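Local coordinates for predicted transcriptional regulator (Clostridium thermocellum, PDB 1XMA), which probably acts as a dimeric, DNA-binding transcriptional regulator of the PadR-like family, with a winged-helix domain in each subunit, at residues 47-52 against 58-63. Sequence-based numbering, arbitrary orientation.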
# COMPACT_ATOMS: atom_id res chain seq x y z
N LEU B 47 -8.00 -0.20 14.58
CA LEU B 47 -9.43 0.11 14.70
C LEU B 47 -10.31 -1.11 14.46
O LEU B 47 -11.32 -1.32 15.16
CB LEU B 47 -9.80 1.24 13.73
CG LEU B 47 -9.20 2.62 14.03
CD1 LEU B 47 -9.59 3.59 12.95
CD2 LEU B 47 -9.62 3.14 15.44
N SER B 48 -9.92 -1.90 13.47
CA SER B 48 -10.61 -3.11 13.12
C SER B 48 -10.69 -4.09 14.31
O SER B 48 -11.74 -4.68 14.59
CB SER B 48 -9.90 -3.76 11.94
OG SER B 48 -10.45 -5.01 11.65
N LEU B 49 -9.57 -4.26 15.02
CA LEU B 49 -9.54 -5.08 16.22
C LEU B 49 -10.38 -4.51 17.37
O LEU B 49 -11.01 -5.27 18.13
CB LEU B 49 -8.11 -5.35 16.68
CG LEU B 49 -7.38 -6.38 15.82
CD1 LEU B 49 -5.86 -6.33 16.06
CD2 LEU B 49 -7.93 -7.79 16.07
N LEU B 50 -10.40 -3.18 17.48
CA LEU B 50 -11.18 -2.51 18.51
C LEU B 50 -12.69 -2.57 18.25
O LEU B 50 -13.48 -2.51 19.18
CB LEU B 50 -10.70 -1.07 18.72
CG LEU B 50 -9.31 -1.03 19.36
CD1 LEU B 50 -8.72 0.37 19.36
CD2 LEU B 50 -9.33 -1.63 20.78
N ILE B 51 -13.08 -2.71 16.98
CA ILE B 51 -14.49 -2.96 16.65
C ILE B 51 -14.99 -4.34 17.17
O ILE B 51 -16.16 -4.50 17.55
CB ILE B 51 -14.76 -2.78 15.14
CG1 ILE B 51 -14.57 -1.31 14.75
CG2 ILE B 51 -16.17 -3.27 14.77
CD1 ILE B 51 -14.35 -1.05 13.28
N GLU B 52 -14.10 -5.33 17.17
CA GLU B 52 -14.37 -6.63 17.77
C GLU B 52 -14.49 -6.55 19.30
O GLU B 52 -15.37 -7.16 19.89
CB GLU B 52 -13.27 -7.62 17.39
CG GLU B 52 -13.25 -8.02 15.93
CD GLU B 52 -12.06 -8.90 15.60
OE1 GLU B 52 -11.40 -9.38 16.55
OE2 GLU B 52 -11.77 -9.11 14.40
N TYR B 58 -0.41 -5.19 24.16
CA TYR B 58 0.10 -6.53 23.87
C TYR B 58 -0.90 -7.47 23.19
O TYR B 58 -0.53 -8.20 22.26
CB TYR B 58 0.70 -7.25 25.08
CG TYR B 58 1.22 -8.62 24.65
CD1 TYR B 58 2.28 -8.72 23.72
CD2 TYR B 58 0.61 -9.81 25.10
CE1 TYR B 58 2.76 -9.95 23.30
CE2 TYR B 58 1.08 -11.06 24.67
CZ TYR B 58 2.16 -11.12 23.77
OH TYR B 58 2.64 -12.33 23.34
N GLU B 59 -2.14 -7.47 23.64
CA GLU B 59 -3.17 -8.26 22.98
C GLU B 59 -3.35 -7.89 21.50
O GLU B 59 -3.55 -8.76 20.66
CB GLU B 59 -4.49 -8.10 23.70
CG GLU B 59 -5.56 -9.01 23.16
CD GLU B 59 -6.77 -9.01 24.02
OE1 GLU B 59 -7.02 -10.06 24.65
OE2 GLU B 59 -7.47 -7.98 24.08
N ILE B 60 -3.30 -6.59 21.20
CA ILE B 60 -3.50 -6.09 19.83
C ILE B 60 -2.41 -6.57 18.86
O ILE B 60 -2.73 -7.11 17.80
CB ILE B 60 -3.65 -4.53 19.85
CG1 ILE B 60 -5.00 -4.17 20.49
CG2 ILE B 60 -3.45 -3.89 18.44
CD1 ILE B 60 -5.40 -2.74 20.39
N SER B 61 -1.14 -6.40 19.25
CA SER B 61 -0.00 -6.88 18.44
C SER B 61 0.05 -8.40 18.33
O SER B 61 0.38 -8.95 17.27
CB SER B 61 1.32 -6.37 19.03
OG SER B 61 1.59 -7.00 20.26
N LYS B 62 -0.26 -9.08 19.43
CA LYS B 62 -0.41 -10.52 19.40
C LYS B 62 -1.47 -10.91 18.37
O LYS B 62 -1.26 -11.80 17.56
CB LYS B 62 -0.76 -11.06 20.79
CG LYS B 62 -0.88 -12.58 20.88
CD LYS B 62 -0.98 -13.05 22.32
CE LYS B 62 -2.43 -12.95 22.84
NZ LYS B 62 -2.60 -13.58 24.21
N ASN B 63 -2.61 -10.23 18.41
CA ASN B 63 -3.72 -10.52 17.51
C ASN B 63 -3.39 -10.24 16.04
O ASN B 63 -3.75 -11.03 15.16
CB ASN B 63 -4.97 -9.75 17.93
CG ASN B 63 -5.77 -10.48 19.00
OD1 ASN B 63 -5.78 -11.71 19.04
ND2 ASN B 63 -6.45 -9.73 19.86
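L49 and L50 of helix 35-52 meet I60 and N63 of helix 57-67 in the packing of the first two helices of a winged-helix domain, the DNA-binding fold of PadR-like regulators. The short segments 47-52 and 58-63 run at 111° to each other and their axes come no closer than 10.7 Å, a wide spacing spanned by van der Waals contact; no hydrogen bond crosses between the segments.

The van der Waals contacts fall into two groups. L49 points at the second helix, and its methyl CD1 rests on a backbone carbonyl, 3.7 Å from I60 O. Its apolar partner is I60 CG2, 4.2 Å from L49 CD1. L49 CD1 also stands 4.0 Å from N63 CB, and L49 CD2 reaches that carbon too, so the leucine fork straddles the root of the asparagine side chain. L50 works differently: its CB leaves along the flank of the helix, and CG, anti to the carbonyl carbon (chi1 -69°), carries L50 CD2 to within 4.1 Å of I60 CD1. These two side chains meet at about a right angle, methyl against methyl. I60 thus serves both leucines with separate branches, CG2 for L49 and CD1 for L50.

Around this buried layer, I60 also packs on L79 and F83 of helix 76-88, while L50 rests on Y108 and I110 of strand 106-110, which ties the pair to the domain core. L49 additionally touches F135 of the second subunit. E52 and K67 bind a mercury ion, and a bound mercury lies about 5 Å from the side chain of L49.

Within 58-63, Y58 O accepts from K62 N at 3.0 Å and from S61 OG at 3.2 Å, the hydroxyl lying on the same face of the carbonyl plane as K62 N and tilted 32° from it.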